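Beta-galactosidase/beta-glucuronidase (Faecalibacterium prausnitzii L2-6, PDB 6MVF) is an FMN-binding beta-glucuronidase of glycoside hydrolase family 2 from a human gut bacterium, and probably cleaves terminal beta-linked glucuronic acid from its conjugates. Local coordinates at residues I324-A329 with K562-S567; Y505-Q510 with G585-Q590. One frame throughout, in Å; residues are numbered along the deposited sequence.

Interaction 1 (I324-A329 with K562-S567); sequences IKELGA and KTRKDS
OE2 of E326 receives the one polar bond between these segments: R564 NH2 donates to it over 3.3 Å, a weak hydrogen bond with an N-H...O angle of 154°, which is also a salt bridge. OE2 lies at the edge of the guanidinium, near its plane, and the two groups are nearly coplanar (20°), while the two side chains cross at about a right angle. One nitrogen and one oxygen meet, so the pair is not bidentate. The reach is long, with 11.3 Å between E326 CA and R564 CA, and a long acid facing the longest basic side chain suits such a gap. R564 spans most of it because its chain runs extended from CG to NE; E326 is likewise extended beyond CG, which is anti to the carbonyl carbon (chi1 -67°).

E326 lies in the last turn of helix 314-327, the helix that follows the first strand of the TIM barrel. The helix ends in a Schellman motif at G328, whose N bonds back to K325 O at 3.0 Å and weakly to I324 O. Its positive phi would press a beta carbon against the preceding carbonyl oxygen, hence glycine. R564 sits just ahead of helix 566-575, the last helix of the barrel. Next to the pair along the helix, L327 packs on F568, Y571 and W575 of helix 566-575, and E326 O accepts from Q572 NE2, while R564 rests against Y569.

The charged pair therefore lies at the surface beside an apolar seam where first and last barrel helices meet. A positive arginine may also offset the unfavourable placing of an acid near a helix C-terminus, but a weak, solvent-accessible bond probably adds only modestly to the stability of this junction.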
# COMPACT_ATOMS: atom_id res chain seq x y z
N ILE A 324 -7.89 -5.15 23.23
CA ILE A 324 -7.47 -5.54 24.57
C ILE A 324 -6.30 -4.69 25.05
O ILE A 324 -6.22 -4.36 26.25
CB ILE A 324 -7.16 -7.05 24.61
CG1 ILE A 324 -8.45 -7.83 24.32
CG2 ILE A 324 -6.56 -7.44 25.96
CD1 ILE A 324 -8.20 -9.22 23.79
N LYS A 325 -5.39 -4.29 24.14
CA LYS A 325 -4.31 -3.37 24.50
C LYS A 325 -4.84 -2.01 24.95
O LYS A 325 -4.37 -1.46 25.95
CB LYS A 325 -3.35 -3.19 23.32
CG LYS A 325 -2.05 -2.44 23.69
CD LYS A 325 -1.11 -3.40 24.42
CE LYS A 325 0.12 -2.71 24.90
NZ LYS A 325 0.90 -3.63 25.74
N GLU A 326 -5.82 -1.45 24.22
CA GLU A 326 -6.39 -0.16 24.62
C GLU A 326 -7.04 -0.23 25.99
O GLU A 326 -7.12 0.78 26.70
CB GLU A 326 -7.43 0.29 23.59
CG GLU A 326 -6.88 0.64 22.22
CD GLU A 326 -7.95 0.62 21.11
OE1 GLU A 326 -7.57 0.74 19.91
OE2 GLU A 326 -9.16 0.47 21.46
N LEU A 327 -7.56 -1.41 26.35
CA LEU A 327 -8.15 -1.63 27.66
C LEU A 327 -7.13 -1.46 28.78
O LEU A 327 -7.48 -1.05 29.89
CB LEU A 327 -8.77 -3.03 27.70
CG LEU A 327 -9.44 -3.46 29.00
CD1 LEU A 327 -10.65 -2.58 29.28
CD2 LEU A 327 -9.81 -4.92 28.94
N GLY A 328 -5.86 -1.74 28.51
CA GLY A 328 -4.85 -1.69 29.54
C GLY A 328 -4.56 -3.03 30.18
O GLY A 328 -3.88 -3.06 31.20
N ALA A 329 -5.08 -4.12 29.63
CA ALA A 329 -4.75 -5.46 30.07
C ALA A 329 -3.30 -5.81 29.74
O ALA A 329 -2.79 -5.48 28.66
CB ALA A 329 -5.70 -6.46 29.42
N LYS A 562 -17.87 -4.14 18.33
CA LYS A 562 -18.23 -2.75 18.08
C LYS A 562 -18.50 -1.93 19.34
O LYS A 562 -18.17 -0.74 19.38
CB LYS A 562 -19.45 -2.68 17.16
CG LYS A 562 -19.18 -3.09 15.74
CD LYS A 562 -20.27 -2.61 14.80
CE LYS A 562 -19.86 -2.85 13.36
NZ LYS A 562 -18.51 -2.30 13.11
N THR A 563 -19.10 -2.53 20.38
CA THR A 563 -19.66 -1.78 21.49
C THR A 563 -18.97 -2.18 22.79
O THR A 563 -19.09 -3.33 23.24
CB THR A 563 -21.18 -1.96 21.59
OG1 THR A 563 -21.79 -1.55 20.37
CG2 THR A 563 -21.76 -1.11 22.70
N ARG A 564 -18.26 -1.23 23.38
CA ARG A 564 -17.65 -1.40 24.69
C ARG A 564 -18.70 -1.17 25.76
O ARG A 564 -19.30 -0.08 25.84
CB ARG A 564 -16.50 -0.42 24.84
CG ARG A 564 -15.35 -0.68 23.88
CD ARG A 564 -14.59 0.61 23.58
NE ARG A 564 -13.41 0.36 22.76
CZ ARG A 564 -13.46 0.05 21.46
NH1 ARG A 564 -14.64 -0.03 20.84
NH2 ARG A 564 -12.33 -0.19 20.79
N LYS A 565 -18.93 -2.18 26.59
CA LYS A 565 -19.88 -2.01 27.67
C LYS A 565 -19.28 -1.12 28.75
O LYS A 565 -18.09 -0.80 28.74
CB LYS A 565 -20.29 -3.37 28.23
CG LYS A 565 -20.87 -4.30 27.19
CD LYS A 565 -21.18 -5.63 27.80
CE LYS A 565 -21.46 -6.64 26.73
NZ LYS A 565 -21.57 -7.98 27.36
N ASP A 566 -20.12 -0.70 29.70
CA ASP A 566 -19.61 0.18 30.75
C ASP A 566 -18.57 -0.52 31.61
O ASP A 566 -17.67 0.13 32.16
CB ASP A 566 -20.78 0.72 31.59
CG ASP A 566 -21.59 1.84 30.87
OD1 ASP A 566 -21.15 2.39 29.82
OD2 ASP A 566 -22.68 2.17 31.39
N SER A 567 -18.64 -1.86 31.71
CA SER A 567 -17.63 -2.63 32.43
C SER A 567 -16.26 -2.46 31.83
O SER A 567 -15.25 -2.55 32.54
CB SER A 567 -17.99 -4.11 32.44
OG SER A 567 -19.05 -4.38 33.33

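Interaction 2 (Y505-Q510 with G585-Q590); sequences YSEEYQ and GRRHAQ
The carboxylate of E507 lies against the edge of the R587 guanidinium with the two planes 24° apart, while R586 CG covers part of one guanidinium face, 4.0 Å above it and offset toward the rim. The H588 ring is turned differently: its plane makes 72° with the E508 carboxylate, and Q590 O lies at its edge. R587 grips E507 side-on with two nitrogens, one to each oxygen. R587 NH2 donates to E507 OE1 at 2.5 Å, nearly straight, the oxygen receiving it through its syn lone pair; R587 NE donates to E507 OE2 at 2.9 Å, meeting it on the syn side but tilted out of the carboxylate plane. The bend at chi3 (-74°) turns the guanidinium edge to the acid, whose own chain is extended.

A water donates to E507 OE2 at 2.6 Å and accepts from R587 N at 3.0 Å, tying the acid to the backbone of the type I turn G585-H588 as well. G585 opens this turn with a positive phi that glycine adopts easily. Alongside, E508 OE2 approaches H588 CB to 3.7 Å, but the polar ends look elsewhere, E508 OE2 to H496 ND1 and H588 NE2 to E657 OE2.

Both acids stand in the first turn of helix 507-522, a position where negative charge suits the helix dipole. S506 is the N-cap, its OG accepting from Y509 N at 3.0 Å. R586, pointing away, forms a salt bridge with E223 of the second subunit.

E507 OE1 also accepts from D566 N, so R587 and a backbone N-H share one oxygen. With two arginine bonds, that N-H and a water around it, this buried carboxylate is fixed in rotation and is probably held ionised, its charge balanced by the guanidinium.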
# COMPACT_ATOMS: atom_id res chain seq x y z
N TYR A 505 -29.82 -8.87 34.55
CA TYR A 505 -29.05 -8.87 33.31
C TYR A 505 -28.66 -7.47 32.83
O TYR A 505 -28.25 -7.29 31.67
CB TYR A 505 -29.81 -9.61 32.19
CG TYR A 505 -29.78 -11.09 32.39
CD1 TYR A 505 -30.65 -11.72 33.29
CD2 TYR A 505 -28.84 -11.87 31.71
CE1 TYR A 505 -30.60 -13.08 33.50
CE2 TYR A 505 -28.77 -13.24 31.92
CZ TYR A 505 -29.66 -13.85 32.81
OH TYR A 505 -29.61 -15.21 33.00
N SER A 506 -28.76 -6.48 33.71
CA SER A 506 -28.59 -5.09 33.31
C SER A 506 -27.12 -4.73 33.22
O SER A 506 -26.29 -5.24 33.98
CB SER A 506 -29.26 -4.14 34.30
OG SER A 506 -28.47 -4.02 35.47
N GLU A 507 -26.82 -3.82 32.29
CA GLU A 507 -25.48 -3.28 32.13
C GLU A 507 -24.98 -2.68 33.44
O GLU A 507 -23.79 -2.73 33.74
CB GLU A 507 -25.47 -2.23 31.00
CG GLU A 507 -24.10 -1.75 30.59
CD GLU A 507 -24.07 -0.78 29.39
OE1 GLU A 507 -22.94 -0.49 28.94
OE2 GLU A 507 -25.15 -0.30 28.92
N GLU A 508 -25.89 -2.10 34.22
CA GLU A 508 -25.49 -1.48 35.47
C GLU A 508 -25.00 -2.52 36.47
O GLU A 508 -24.06 -2.27 37.22
CB GLU A 508 -26.66 -0.68 36.06
CG GLU A 508 -26.99 0.64 35.33
CD GLU A 508 -27.61 0.44 33.94
OE1 GLU A 508 -28.31 -0.58 33.75
OE2 GLU A 508 -27.40 1.30 33.03
N TYR A 509 -25.62 -3.70 36.50
CA TYR A 509 -25.22 -4.66 37.53
C TYR A 509 -23.88 -5.27 37.19
O TYR A 509 -23.07 -5.54 38.09
CB TYR A 509 -26.28 -5.75 37.72
CG TYR A 509 -25.89 -6.71 38.82
CD1 TYR A 509 -26.09 -6.39 40.16
CD2 TYR A 509 -25.27 -7.92 38.52
CE1 TYR A 509 -25.68 -7.26 41.17
CE2 TYR A 509 -24.86 -8.78 39.52
CZ TYR A 509 -25.07 -8.46 40.84
OH TYR A 509 -24.67 -9.34 41.82
N GLN A 510 -23.63 -5.50 35.91
CA GLN A 510 -22.33 -6.01 35.52
C GLN A 510 -21.23 -5.01 35.83
O GLN A 510 -20.12 -5.41 36.18
CB GLN A 510 -22.35 -6.36 34.04
CG GLN A 510 -21.14 -7.15 33.57
CD GLN A 510 -20.91 -6.96 32.06
OE1 GLN A 510 -21.14 -5.88 31.52
NE2 GLN A 510 -20.46 -8.02 31.37
N GLY A 585 -23.68 4.62 31.59
CA GLY A 585 -25.12 4.62 31.49
C GLY A 585 -25.72 5.33 30.30
O GLY A 585 -26.91 5.66 30.35
N ARG A 586 -24.95 5.56 29.22
CA ARG A 586 -25.50 6.25 28.06
C ARG A 586 -26.69 5.50 27.45
O ARG A 586 -27.60 6.13 26.90
CB ARG A 586 -24.41 6.47 27.01
CG ARG A 586 -24.11 5.20 26.26
CD ARG A 586 -23.07 5.31 25.19
NE ARG A 586 -21.77 5.73 25.67
CZ ARG A 586 -20.70 5.76 24.88
NH1 ARG A 586 -20.82 5.38 23.61
NH2 ARG A 586 -19.53 6.17 25.33
N ARG A 587 -26.71 4.16 27.54
CA ARG A 587 -27.84 3.37 27.06
C ARG A 587 -29.00 3.36 28.04
O ARG A 587 -30.12 2.99 27.65
CB ARG A 587 -27.38 1.94 26.72
CG ARG A 587 -26.52 1.89 25.46
CD ARG A 587 -25.73 0.60 25.29
NE ARG A 587 -24.59 0.51 26.19
CZ ARG A 587 -23.38 1.00 25.94
NH1 ARG A 587 -23.10 1.62 24.80
NH2 ARG A 587 -22.43 0.86 26.86
N HIS A 588 -28.79 3.79 29.28
CA HIS A 588 -29.90 4.16 30.17
C HIS A 588 -30.34 5.59 29.80
O HIS A 588 -30.22 6.53 30.58
CB HIS A 588 -29.48 4.03 31.63
CG HIS A 588 -30.61 4.11 32.61
ND1 HIS A 588 -30.48 3.72 33.93
CD2 HIS A 588 -31.89 4.55 32.48
CE1 HIS A 588 -31.63 3.90 34.56
NE2 HIS A 588 -32.50 4.41 33.70
N ALA A 589 -30.83 5.71 28.56
CA ALA A 589 -31.03 7.02 27.93
C ALA A 589 -32.15 7.81 28.60
O ALA A 589 -32.04 9.04 28.76
CB ALA A 589 -31.32 6.83 26.45
N GLN A 590 -33.23 7.16 29.00
CA GLN A 590 -34.38 7.84 29.59
C GLN A 590 -34.43 7.52 31.08
O GLN A 590 -34.55 6.36 31.47
CB GLN A 590 -35.67 7.41 28.88
CG GLN A 590 -35.83 8.04 27.50
CD GLN A 590 -36.81 7.29 26.63
OE1 GLN A 590 -37.16 6.16 26.93
NE2 GLN A 590 -37.25 7.91 25.53
O HOH W 1 -25.06 2.31 29.24

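How the interactions relate
Along the chain the segments alternate: 324-329, 505-510, 562-567, then 585-590. The centres of the two contacts are about 16 Å apart, and both lie away from the FMN site. Interaction 1 joins the first and last helices of the TIM barrel; interaction 2 ties the start of another barrel helix, 507-522, to the loop between strands 581-583 and 590-592, which leads into the C-terminal five-stranded sheet. D566 bridges the two contacts, its side chain accepting from G585 N. Residues 562-567 thus link barrel closure to the junction with the following domain, and both contacts touch the second subunit.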